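Local coordinates for protein pseudopodium-enriched atypical kinase 1 (Homo sapiens, PDB 6BHC) that is a pseudokinase of the protein kinase fold that has an unusual catalytic cleft, forms dimers and probably signals as a scaffold rather than by catalysis, at residues K34-F39 and E407-A412; R305-A310 and L333-S338. The protein carries 1 engineered substitution. All blocks are in the same frame, centred on the assembly; numbering follows the deposited sequence.

Contact 1 of 2, residues K34-F39 and E407-A412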
# COMPACT_ATOMS: atom_id res chain seq x y z
N LYS A 34 -11.33 3.71 -4.87
CA LYS A 34 -10.45 4.73 -4.30
C LYS A 34 -9.54 5.33 -5.37
O LYS A 34 -9.30 6.54 -5.38
CB LYS A 34 -9.63 4.15 -3.16
CG LYS A 34 -10.19 4.44 -1.78
CD LYS A 34 -9.38 3.78 -0.69
CE LYS A 34 -9.79 4.27 0.68
NZ LYS A 34 -11.26 4.14 0.90
N CYS A 35 -9.03 4.50 -6.28
CA CYS A 35 -8.27 5.02 -7.41
C CYS A 35 -9.13 5.94 -8.27
O CYS A 35 -8.68 7.02 -8.68
CB CYS A 35 -7.71 3.88 -8.25
SG CYS A 35 -6.39 2.93 -7.48
N GLU A 36 -10.37 5.53 -8.54
CA GLU A 36 -11.26 6.34 -9.36
C GLU A 36 -11.47 7.73 -8.76
O GLU A 36 -11.43 8.74 -9.47
CB GLU A 36 -12.60 5.62 -9.54
CG GLU A 36 -13.68 6.46 -10.20
CD GLU A 36 -14.93 5.65 -10.51
OE1 GLU A 36 -14.87 4.77 -11.39
OE2 GLU A 36 -15.96 5.89 -9.85
N ASP A 37 -11.67 7.80 -7.44
CA ASP A 37 -11.88 9.10 -6.81
C ASP A 37 -10.61 9.93 -6.80
O ASP A 37 -10.69 11.17 -6.82
CB ASP A 37 -12.41 8.90 -5.39
CG ASP A 37 -13.77 8.23 -5.36
OD1 ASP A 37 -14.49 8.29 -6.38
OD2 ASP A 37 -14.13 7.65 -4.31
N LEU A 38 -9.44 9.29 -6.79
CA LEU A 38 -8.19 10.04 -6.83
C LEU A 38 -7.90 10.58 -8.22
O LEU A 38 -7.38 11.69 -8.37
CB LEU A 38 -7.03 9.16 -6.35
CG LEU A 38 -7.04 8.78 -4.87
CD1 LEU A 38 -5.85 7.89 -4.54
CD2 LEU A 38 -7.05 10.02 -3.99
N PHE A 39 -8.24 9.81 -9.26
CA PHE A 39 -8.01 10.27 -10.63
C PHE A 39 -9.07 11.26 -11.10
O PHE A 39 -8.84 11.97 -12.08
CB PHE A 39 -7.97 9.08 -11.59
CG PHE A 39 -6.69 8.29 -11.53
CD1 PHE A 39 -5.57 8.71 -12.23
CD2 PHE A 39 -6.60 7.14 -10.77
CE1 PHE A 39 -4.39 7.98 -12.18
CE2 PHE A 39 -5.43 6.41 -10.71
CZ PHE A 39 -4.32 6.83 -11.41
N GLU A 407 -2.33 2.37 -15.46
CA GLU A 407 -2.44 0.94 -15.73
C GLU A 407 -2.74 0.15 -14.47
O GLU A 407 -3.44 -0.87 -14.53
CB GLU A 407 -1.16 0.43 -16.39
CG GLU A 407 -1.29 -0.97 -16.96
CD GLU A 407 -0.04 -1.43 -17.70
OE1 GLU A 407 0.25 -2.64 -17.67
OE2 GLU A 407 0.64 -0.57 -18.30
N ASP A 408 -2.24 0.60 -13.31
CA ASP A 408 -2.55 -0.09 -12.06
C ASP A 408 -4.03 -0.01 -11.73
O ASP A 408 -4.64 -0.99 -11.30
CB ASP A 408 -1.72 0.50 -10.92
CG ASP A 408 -0.23 0.39 -11.15
OD1 ASP A 408 0.19 -0.55 -11.86
OD2 ASP A 408 0.52 1.23 -10.63
N TRP A 409 -4.63 1.17 -11.93
CA TRP A 409 -6.06 1.32 -11.71
C TRP A 409 -6.86 0.41 -12.64
O TRP A 409 -7.75 -0.33 -12.20
CB TRP A 409 -6.46 2.79 -11.91
CG TRP A 409 -7.93 3.06 -11.86
CD1 TRP A 409 -8.89 2.32 -11.23
CD2 TRP A 409 -8.61 4.16 -12.48
NE1 TRP A 409 -10.12 2.89 -11.42
CE2 TRP A 409 -9.98 4.02 -12.18
CE3 TRP A 409 -8.20 5.25 -13.25
CZ2 TRP A 409 -10.94 4.93 -12.63
CZ3 TRP A 409 -9.15 6.15 -13.69
CH2 TRP A 409 -10.50 5.99 -13.38
N LEU A 410 -6.54 0.43 -13.94
CA LEU A 410 -7.27 -0.39 -14.90
C LEU A 410 -7.11 -1.87 -14.60
O LEU A 410 -8.05 -2.65 -14.76
CB LEU A 410 -6.80 -0.07 -16.32
CG LEU A 410 -6.94 1.40 -16.75
CD1 LEU A 410 -6.44 1.61 -18.17
CD2 LEU A 410 -8.38 1.87 -16.61
N CYS A 411 -5.92 -2.28 -14.15
CA CYS A 411 -5.72 -3.68 -13.79
C CYS A 411 -6.55 -4.06 -12.57
O CYS A 411 -7.10 -5.17 -12.51
CB CYS A 411 -4.23 -3.95 -13.54
SG CYS A 411 -3.84 -5.68 -13.17
N ALA A 412 -6.65 -3.16 -11.59
CA ALA A 412 -7.50 -3.41 -10.44
C ALA A 412 -8.97 -3.51 -10.85
O ALA A 412 -9.71 -4.33 -10.30
CB ALA A 412 -7.31 -2.32 -9.38

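Contact 2 of 2, residues R305-A310 and L333-S338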
# COMPACT_ATOMS: atom_id res chain seq x y z
N ARG A 305 -21.44 -6.43 -50.34
CA ARG A 305 -21.65 -7.86 -50.14
C ARG A 305 -21.97 -8.09 -48.67
O ARG A 305 -22.22 -7.15 -47.91
CB ARG A 305 -20.41 -8.66 -50.59
CG ARG A 305 -20.09 -8.56 -52.07
CD ARG A 305 -18.64 -8.96 -52.35
NE ARG A 305 -18.36 -10.35 -51.98
CZ ARG A 305 -17.72 -10.71 -50.87
NH1 ARG A 305 -17.51 -12.00 -50.62
NH2 ARG A 305 -17.31 -9.79 -50.01
N GLU A 306 -21.98 -9.36 -48.27
CA GLU A 306 -22.09 -9.75 -46.86
C GLU A 306 -20.87 -10.61 -46.56
O GLU A 306 -20.92 -11.84 -46.58
CB GLU A 306 -23.41 -10.49 -46.58
CG GLU A 306 -24.63 -9.59 -46.69
CD GLU A 306 -25.91 -10.28 -46.27
OE1 GLU A 306 -25.87 -11.50 -46.00
OE2 GLU A 306 -26.96 -9.60 -46.20
N TYR A 307 -19.76 -9.94 -46.28
CA TYR A 307 -18.45 -10.57 -46.18
C TYR A 307 -18.38 -11.51 -44.98
O TYR A 307 -19.29 -11.58 -44.14
CB TYR A 307 -17.36 -9.50 -46.07
CG TYR A 307 -17.63 -8.46 -45.00
CD1 TYR A 307 -18.39 -7.33 -45.28
CD2 TYR A 307 -17.14 -8.61 -43.72
CE1 TYR A 307 -18.65 -6.38 -44.31
CE2 TYR A 307 -17.39 -7.67 -42.74
CZ TYR A 307 -18.15 -6.56 -43.04
OH TYR A 307 -18.40 -5.62 -42.07
N THR A 308 -17.27 -12.24 -44.91
CA THR A 308 -16.98 -13.16 -43.82
C THR A 308 -15.67 -12.75 -43.15
O THR A 308 -15.14 -11.66 -43.39
CB THR A 308 -16.93 -14.60 -44.32
OG1 THR A 308 -15.93 -14.72 -45.34
CG2 THR A 308 -18.28 -15.02 -44.90
N ARG A 309 -15.14 -13.64 -42.32
CA ARG A 309 -13.90 -13.34 -41.60
C ARG A 309 -12.70 -13.35 -42.54
O ARG A 309 -11.79 -12.52 -42.40
CB ARG A 309 -13.71 -14.34 -40.46
CG ARG A 309 -12.96 -13.80 -39.24
CD ARG A 309 -11.45 -13.90 -39.40
NE ARG A 309 -10.76 -13.66 -38.14
CZ ARG A 309 -9.45 -13.76 -37.97
NH1 ARG A 309 -8.91 -13.52 -36.78
NH2 ARG A 309 -8.67 -14.09 -38.99
N ALA A 310 -12.69 -14.26 -43.51
CA ALA A 310 -11.58 -14.37 -44.45
C ALA A 310 -11.54 -13.22 -45.46
O ALA A 310 -10.51 -13.04 -46.12
CB ALA A 310 -11.64 -15.70 -45.19
N LEU A 333 -16.45 -6.07 -36.50
CA LEU A 333 -16.81 -5.77 -37.88
C LEU A 333 -17.75 -6.81 -38.47
O LEU A 333 -17.89 -6.89 -39.70
CB LEU A 333 -15.55 -5.65 -38.74
CG LEU A 333 -14.65 -4.46 -38.42
CD1 LEU A 333 -13.42 -4.47 -39.31
CD2 LEU A 333 -15.42 -3.16 -38.55
N ASN A 334 -18.39 -7.62 -37.64
CA ASN A 334 -19.36 -8.59 -38.11
C ASN A 334 -20.51 -7.86 -38.81
O ASN A 334 -21.14 -6.99 -38.19
CB ASN A 334 -19.89 -9.43 -36.95
CG ASN A 334 -20.69 -10.63 -37.41
OD1 ASN A 334 -21.54 -10.53 -38.29
ND2 ASN A 334 -20.41 -11.78 -36.81
N PRO A 335 -20.80 -8.18 -40.07
CA PRO A 335 -21.87 -7.45 -40.78
C PRO A 335 -23.26 -7.67 -40.19
O PRO A 335 -24.17 -6.89 -40.50
CB PRO A 335 -21.78 -7.98 -42.21
CG PRO A 335 -21.13 -9.32 -42.08
CD PRO A 335 -20.18 -9.20 -40.92
N ASN A 336 -23.44 -8.69 -39.35
CA ASN A 336 -24.73 -8.94 -38.73
C ASN A 336 -24.75 -8.30 -37.35
O ASN A 336 -23.97 -8.72 -36.48
CB ASN A 336 -25.00 -10.43 -38.62
CG ASN A 336 -26.36 -10.74 -38.03
OD1 ASN A 336 -27.26 -9.90 -38.04
ND2 ASN A 336 -26.52 -11.95 -37.51
N PRO A 337 -25.61 -7.31 -37.10
CA PRO A 337 -25.59 -6.64 -35.79
C PRO A 337 -25.90 -7.57 -34.62
O PRO A 337 -25.33 -7.40 -33.54
CB PRO A 337 -26.66 -5.55 -35.94
CG PRO A 337 -26.84 -5.37 -37.41
CD PRO A 337 -26.60 -6.71 -38.02
N SER A 338 -26.77 -8.56 -34.83
CA SER A 338 -27.13 -9.47 -33.74
C SER A 338 -25.96 -10.36 -33.33
O SER A 338 -25.91 -10.81 -32.18
CB SER A 338 -28.33 -10.32 -34.14
OG SER A 338 -28.04 -11.11 -35.27

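Contact 1 of 2, residues K34-F39 and E407-A412
Trp409 lays its indole against the last turns of helix 16-39, meeting Cys35, Glu36 and Phe39 where that helix packs on helix 406-417. The motif is a roughly antiparallel helix pair: the local axes run at 144° to each other and come within 10.2 Å. It joins two helices more than 350 residues apart in sequence, one near the start of the modelled chain and one near its end, and so illustrates how a single large aromatic can carry the packing between two helix segments that share no hydrogen bond.

The aromatic part of the contact is the pair Phe39 and Trp409. Their planes are nearly parallel, 10° apart, yet the rings are slid past each other, with 5.0 Å between the centroids of the Phe39 ring and the six-membered ring of Trp409, so they barely overlap. The closest atoms are Phe39 CD2 and Trp409 CE3 at 3.5 Å. Phe115 meets the indole edge-to-face, adding a third aromatic.

Aliphatic and backbone atoms lie over one face of the indole, Glu36 CA among them. Cys35 CB makes a CH-pi contact over the five-membered ring, while its SG lies obliquely to that ring; the same cysteine packs on Leu398 of the second subunit, which brings the contact beside the dimer interface. The CB bond of Trp409 points toward helix 16-39, and with CG anti to the backbone N (chi1 174°) the indole extends on to meet it. Glu36 contributes its hydrocarbon root, its carboxylate plane being turned steeply from the indole, and Glu36 CB rests 3.6 Å from Trp409 CZ2.

Contact 2 of 2, residues R305-A310 and L333-S338
The hydroxyl of Tyr307 donates to the backbone carbonyl of Leu333, OH to O 2.7 Å, the carbonyl oxygen lying near the ring plane at its edge. The C=O...donor angle is 148°, and the hydroxyl is tilted 24° from the carbonyl plane. Leu333 is the first residue to leave helical geometry after helix 322-332, so the bond ties the exit of this helix to the loop before it, within the kinase domain.

Pro335 lies over one face of the tyrosine ring: its CG makes a CH-pi contact 4.2 Å from the Tyr307 ring centroid, and its CD reaches Tyr307 CE2 at 3.7 Å. A first torsion of 51° sets Tyr307 CG between the backbone N and the carbonyl carbon; the hydroxyl bond and the proline then help hold the ring. Spanning the proline, Asn334 OD1 accepts from Asn336 N at 2.8 Å, an Asx turn. Phe280 of helix 277-289 packs on both Tyr307 and Leu333.

A phenylalanine in place of this tyrosine would probably leave the Leu333 carbonyl without its hydroxyl partner and the ring without its tie to the helix exit. The chemistry implies that one tyrosine can join two loops by pairing a directional bond at its hydroxyl with apolar packing on its face.

Contact 1 and contact 2 lie on opposite sides of the chain's centre, their own centres about 36 Å apart, and share no helix or strand. Both are partly buried and turn on one large buried aromatic, but the centre of contact 1 is nearer that of the chain, about 15 Å against about 24 Å. Contact 1 pairs helices from the two ends of the chain; contact 2, nested in sequence within the loop it closes, joins two irregular segments. The chemistry follows the place: between helices, whose backbones bond within their own turns, the contact is apolar and aromatic, whereas at a helix exit a carbonyl accepts a side-chain bond. Only contact 1 is touched by the second subunit.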